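Local coordinates for hypothetical protein PH0107 (Pyrococcus horikoshii, PDB 2YZI) that is of unknown function but carries two CBS domains, a module that in many relatives binds adenosine nucleotides, and so may act as a regulatory sensor, at residues B[29-41]-B[50-62]. Sequence-based numbering, arbitrary orientation.
Sequences ASRLMMEFDVGSL and VVGFFTKSDIIRR
K56, its chain straight beyond CG, runs from the start of helix 56-64 across the turn that follows helix 26-35. Its CE lies 3.2 Å from V38 O, and NZ, 3.8 Å from M34 SE, hydrogen-bonds to S57 OG of the second subunit. Alongside, the side chain of selenomethionine M33 runs antiparallel to it; a bend at its last torsion (chi3 109°) brings CE tightly against K56 CG (3.4 Å), while SE touches I59 CD1 at 3.9 Å. In the hairpin of strands 40-44 and 50-55, L41 and F54 pair through two backbone bonds, L41 N to F54 O and F54 N to L41 O, each 3.0 Å. Their side chains run together in one direction: L41 CB sits over one face of the F54 ring, near its rim, and CD1 reaches CZ, whereas A29 CB meets that ring at its edge, 3.8 Å from CZ. S40 and T55, a non-hydrogen-bonded pair, turn to the other sheet face, where both touch H105 of the second CBS repeat. T55 and D58 form a capping box: D58 N donates to T55 OG1, and T55 N to D58 OD2. Helices 26-35 and 56-64 against one face of the sheet of strands 19-20, 40-44 and 50-55 give the beta-alpha-beta-beta-alpha topology of a CBS domain.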
loop_
_atom_site.group_PDB
_atom_site.type_symbol
_atom_site.label_atom_id
_atom_site.label_comp_id
_atom_site.label_asym_id
_atom_site.label_seq_id
_atom_site.Cartn_x
_atom_site.Cartn_y
_atom_site.Cartn_z
ATOM N N ALA B 29 -8.001 15.033 3.168
ATOM C CA ALA B 29 -7.762 13.685 3.661
ATOM C C ALA B 29 -6.466 13.145 3.029
ATOM O O ALA B 29 -5.667 12.477 3.691
ATOM C CB ALA B 29 -8.943 12.786 3.309
ATOM N N SER B 30 -6.257 13.447 1.749
ATOM C CA SER B 30 -5.048 13.003 1.058
ATOM C C SER B 30 -3.787 13.572 1.706
ATOM O O SER B 30 -2.797 12.863 1.876
ATOM C CB SER B 30 -5.078 13.411 -0.420
ATOM O OG SER B 30 -5.991 12.621 -1.159
ATOM N N ARG B 31 -3.830 14.850 2.069
ATOM C CA ARG B 31 -2.681 15.492 2.685
ATOM C C ARG B 31 -2.408 14.892 4.052
ATOM O O ARG B 31 -1.259 14.620 4.408
ATOM C CB ARG B 31 -2.910 16.995 2.831
ATOM C CG ARG B 31 -1.718 17.737 3.415
ATOM C CD ARG B 31 -2.176 19.025 4.033
ATOM N NE ARG B 31 -3.100 18.780 5.138
ATOM C CZ ARG B 31 -2.729 18.334 6.331
ATOM N NH1 ARG B 31 -1.450 18.083 6.584
ATOM N NH2 ARG B 31 -3.640 18.139 7.270
ATOM N N LEU B 32 -3.471 14.696 4.819
ATOM C CA LEU B 32 -3.353 14.110 6.145
ATOM C C LEU B 32 -2.709 12.719 6.059
ATOM O O LEU B 32 -1.881 12.353 6.899
ATOM C CB LEU B 32 -4.737 14.020 6.789
ATOM C CG LEU B 32 -4.859 13.497 8.219
ATOM C CD1 LEU B 32 -4.039 14.347 9.180
ATOM C CD2 LEU B 32 -6.334 13.512 8.612
HETATM N N MSE B 33 -3.089 11.953 5.036
HETATM C CA MSE B 33 -2.557 10.607 4.844
HETATM C C MSE B 33 -1.068 10.631 4.525
HETATM O O MSE B 33 -0.304 9.797 5.010
HETATM C CB MSE B 33 -3.296 9.893 3.707
HETATM C CG MSE B 33 -4.719 9.473 4.025
HETATM SE SE MSE B 33 -5.611 8.950 2.372
HETATM C CE MSE B 33 -5.711 7.023 2.650
HETATM N N MSE B 34 -0.658 11.581 3.697
HETATM C CA MSE B 34 0.747 11.686 3.330
HETATM C C MSE B 34 1.556 12.190 4.520
HETATM O O MSE B 34 2.704 11.801 4.696
HETATM C CB MSE B 34 0.922 12.630 2.134
HETATM C CG MSE B 34 0.178 12.187 0.880
HETATM SE SE MSE B 34 0.714 10.407 0.306
HETATM C CE MSE B 34 -0.227 10.274 -1.369
ATOM N N GLU B 35 0.946 13.040 5.344
ATOM C CA GLU B 35 1.620 13.593 6.516
ATOM C C GLU B 35 1.923 12.513 7.545
ATOM O O GLU B 35 3.049 12.396 8.021
ATOM C CB GLU B 35 0.758 14.674 7.175
ATOM C CG GLU B 35 1.452 15.401 8.335
ATOM C CD GLU B 35 0.518 16.301 9.135
ATOM O OE1 GLU B 35 -0.446 16.851 8.555
ATOM O OE2 GLU B 35 0.760 16.473 10.346
ATOM N N PHE B 36 0.911 11.721 7.877
ATOM C CA PHE B 36 1.056 10.663 8.866
ATOM C C PHE B 36 1.385 9.272 8.334
ATOM O O PHE B 36 1.342 8.290 9.071
ATOM C CB PHE B 36 -0.180 10.637 9.753
ATOM C CG PHE B 36 -0.213 11.766 10.739
ATOM C CD1 PHE B 36 0.597 11.735 11.869
ATOM C CD2 PHE B 36 -0.997 12.885 10.510
ATOM C CE1 PHE B 36 0.630 12.805 12.756
ATOM C CE2 PHE B 36 -0.970 13.958 11.394
ATOM C CZ PHE B 36 -0.154 13.917 12.516
ATOM N N ASP B 37 1.706 9.197 7.049
ATOM C CA ASP B 37 2.118 7.947 6.436
ATOM C C ASP B 37 1.160 6.760 6.566
ATOM O O ASP B 37 1.596 5.643 6.876
ATOM C CB ASP B 37 3.476 7.551 7.013
ATOM C CG ASP B 37 4.336 6.815 6.022
ATOM O OD1 ASP B 37 4.721 7.434 5.009
ATOM O OD2 ASP B 37 4.627 5.623 6.248
ATOM N N VAL B 38 -0.129 6.986 6.333
ATOM C CA VAL B 38 -1.105 5.901 6.411
ATOM C C VAL B 38 -1.843 5.741 5.086
ATOM O O VAL B 38 -2.078 6.719 4.371
ATOM C CB VAL B 38 -2.120 6.125 7.550
ATOM C CG1 VAL B 38 -1.406 6.063 8.888
ATOM C CG2 VAL B 38 -2.826 7.455 7.377
ATOM N N GLY B 39 -2.191 4.500 4.753
ATOM C CA GLY B 39 -2.873 4.238 3.500
ATOM C C GLY B 39 -4.387 4.286 3.573
ATOM O O GLY B 39 -5.068 4.163 2.553
ATOM N N SER B 40 -4.919 4.490 4.770
ATOM C CA SER B 40 -6.358 4.519 4.950
ATOM C C SER B 40 -6.797 5.452 6.059
ATOM O O SER B 40 -5.987 5.955 6.828
ATOM C CB SER B 40 -6.884 3.101 5.243
ATOM O OG SER B 40 -6.334 2.577 6.440
ATOM N N LEU B 41 -8.100 5.666 6.126
ATOM C CA LEU B 41 -8.701 6.527 7.125
ATOM C C LEU B 41 -10.113 6.042 7.423
ATOM O O LEU B 41 -10.806 5.546 6.536
ATOM C CB LEU B 41 -8.779 7.967 6.604
ATOM C CG LEU B 41 -7.499 8.777 6.365
ATOM C CD1 LEU B 41 -7.859 10.082 5.679
ATOM C CD2 LEU B 41 -6.798 9.057 7.694
ATOM N N VAL B 50 -17.633 5.409 14.157
ATOM C CA VAL B 50 -17.199 5.161 12.796
ATOM C C VAL B 50 -18.397 5.007 11.874
ATOM O O VAL B 50 -19.275 4.167 12.098
ATOM C CB VAL B 50 -16.336 3.898 12.680
ATOM C CG1 VAL B 50 -15.901 3.715 11.227
ATOM C CG2 VAL B 50 -15.126 4.001 13.596
ATOM N N VAL B 51 -18.423 5.838 10.842
ATOM C CA VAL B 51 -19.491 5.823 9.865
ATOM C C VAL B 51 -18.957 5.393 8.516
ATOM O O VAL B 51 -19.722 5.105 7.609
ATOM C CB VAL B 51 -20.120 7.214 9.721
ATOM C CG1 VAL B 51 -20.939 7.552 10.971
ATOM C CG2 VAL B 51 -19.024 8.248 9.520
ATOM N N GLY B 52 -17.638 5.347 8.385
ATOM C CA GLY B 52 -17.062 4.954 7.117
ATOM C C GLY B 52 -15.595 4.585 7.161
ATOM O O GLY B 52 -14.963 4.627 8.210
ATOM N N PHE B 53 -15.057 4.249 5.996
ATOM C CA PHE B 53 -13.668 3.838 5.864
ATOM C C PHE B 53 -13.283 3.945 4.392
ATOM O O PHE B 53 -14.122 3.710 3.507
ATOM C CB PHE B 53 -13.533 2.379 6.307
ATOM C CG PHE B 53 -12.151 1.817 6.159
ATOM C CD1 PHE B 53 -11.193 2.012 7.152
ATOM C CD2 PHE B 53 -11.812 1.059 5.033
ATOM C CE1 PHE B 53 -9.924 1.460 7.031
ATOM C CE2 PHE B 53 -10.546 0.503 4.905
ATOM C CZ PHE B 53 -9.599 0.704 5.907
ATOM N N PHE B 54 -12.026 4.292 4.127
ATOM C CA PHE B 54 -11.555 4.395 2.750
ATOM C C PHE B 54 -10.028 4.404 2.641
ATOM O O PHE B 54 -9.312 4.817 3.556
ATOM C CB PHE B 54 -12.163 5.629 2.063
ATOM C CG PHE B 54 -11.602 6.941 2.541
ATOM C CD1 PHE B 54 -10.400 7.425 2.030
ATOM C CD2 PHE B 54 -12.293 7.706 3.487
ATOM C CE1 PHE B 54 -9.894 8.658 2.451
ATOM C CE2 PHE B 54 -11.797 8.940 3.915
ATOM C CZ PHE B 54 -10.597 9.421 3.399
ATOM N N THR B 55 -9.542 3.931 1.500
ATOM C CA THR B 55 -8.109 3.844 1.245
ATOM C C THR B 55 -7.671 4.810 0.163
ATOM O O THR B 55 -8.476 5.556 -0.382
ATOM C CB THR B 55 -7.719 2.434 0.783
ATOM O OG1 THR B 55 -8.309 2.180 -0.497
ATOM C CG2 THR B 55 -8.198 1.393 1.780
ATOM N N LYS B 56 -6.376 4.792 -0.128
ATOM C CA LYS B 56 -5.809 5.638 -1.165
ATOM C C LYS B 56 -6.321 5.091 -2.492
ATOM O O LYS B 56 -6.608 5.838 -3.430
ATOM C CB LYS B 56 -4.280 5.574 -1.115
ATOM C CG LYS B 56 -3.654 6.305 0.072
ATOM C CD LYS B 56 -2.131 6.185 0.066
ATOM C CE LYS B 56 -1.491 6.965 1.218
ATOM N NZ LYS B 56 0.001 6.829 1.277
ATOM N N SER B 57 -6.451 3.772 -2.544
ATOM C CA SER B 57 -6.933 3.110 -3.734
ATOM C C SER B 57 -8.349 3.574 -4.059
ATOM O O SER B 57 -8.671 3.793 -5.228
ATOM C CB SER B 57 -6.905 1.596 -3.537
ATOM O OG SER B 57 -7.113 0.931 -4.764
ATOM N N ASP B 58 -9.192 3.721 -3.037
ATOM C CA ASP B 58 -10.567 4.169 -3.254
ATOM C C ASP B 58 -10.530 5.545 -3.892
ATOM O O ASP B 58 -11.330 5.853 -4.771
ATOM C CB ASP B 58 -11.348 4.264 -1.939
ATOM C CG ASP B 58 -11.480 2.937 -1.236
ATOM O OD1 ASP B 58 -11.753 1.914 -1.903
ATOM O OD2 ASP B 58 -11.327 2.916 -0.003
ATOM N N ILE B 59 -9.598 6.371 -3.427
ATOM C CA ILE B 59 -9.430 7.721 -3.945
ATOM C C ILE B 59 -9.061 7.706 -5.427
ATOM O O ILE B 59 -9.532 8.545 -6.187
ATOM C CB ILE B 59 -8.352 8.479 -3.142
ATOM C CG1 ILE B 59 -8.898 8.795 -1.750
ATOM C CG2 ILE B 59 -7.936 9.751 -3.866
ATOM C CD1 ILE B 59 -7.863 9.265 -0.765
ATOM N N ILE B 60 -8.237 6.744 -5.842
ATOM C CA ILE B 60 -7.844 6.663 -7.246
ATOM C C ILE B 60 -9.022 6.198 -8.109
ATOM O O ILE B 60 -9.333 6.805 -9.129
ATOM C CB ILE B 60 -6.648 5.688 -7.461
ATOM C CG1 ILE B 60 -5.386 6.205 -6.767
ATOM C CG2 ILE B 60 -6.360 5.543 -8.950
ATOM C CD1 ILE B 60 -4.799 7.446 -7.407
ATOM N N ARG B 61 -9.685 5.129 -7.676
ATOM C CA ARG B 61 -10.813 4.568 -8.412
ATOM C C ARG B 61 -12.119 5.374 -8.378
ATOM O O ARG B 61 -12.856 5.406 -9.365
ATOM C CB ARG B 61 -11.106 3.151 -7.915
ATOM C CG ARG B 61 -12.330 2.519 -8.574
ATOM C CD ARG B 61 -12.727 1.182 -7.950
ATOM N NE ARG B 61 -13.082 1.307 -6.540
ATOM C CZ ARG B 61 -12.201 1.374 -5.547
ATOM N NH1 ARG B 61 -10.899 1.324 -5.802
ATOM N NH2 ARG B 61 -12.620 1.494 -4.297
ATOM N N ARG B 62 -12.411 6.018 -7.256
ATOM C CA ARG B 62 -13.657 6.766 -7.146
ATOM C C ARG B 62 -13.550 8.268 -7.361
ATOM O O ARG B 62 -14.559 8.977 -7.339
ATOM C CB ARG B 62 -14.315 6.459 -5.800
ATOM C CG ARG B 62 -14.684 4.993 -5.677
ATOM C CD ARG B 62 -15.294 4.645 -4.339
ATOM N NE ARG B 62 -15.630 3.224 -4.279
ATOM C CZ ARG B 62 -16.182 2.621 -3.231
ATOM N NH1 ARG B 62 -16.468 3.315 -2.138
ATOM N NH2 ARG B 62 -16.451 1.322 -3.276
#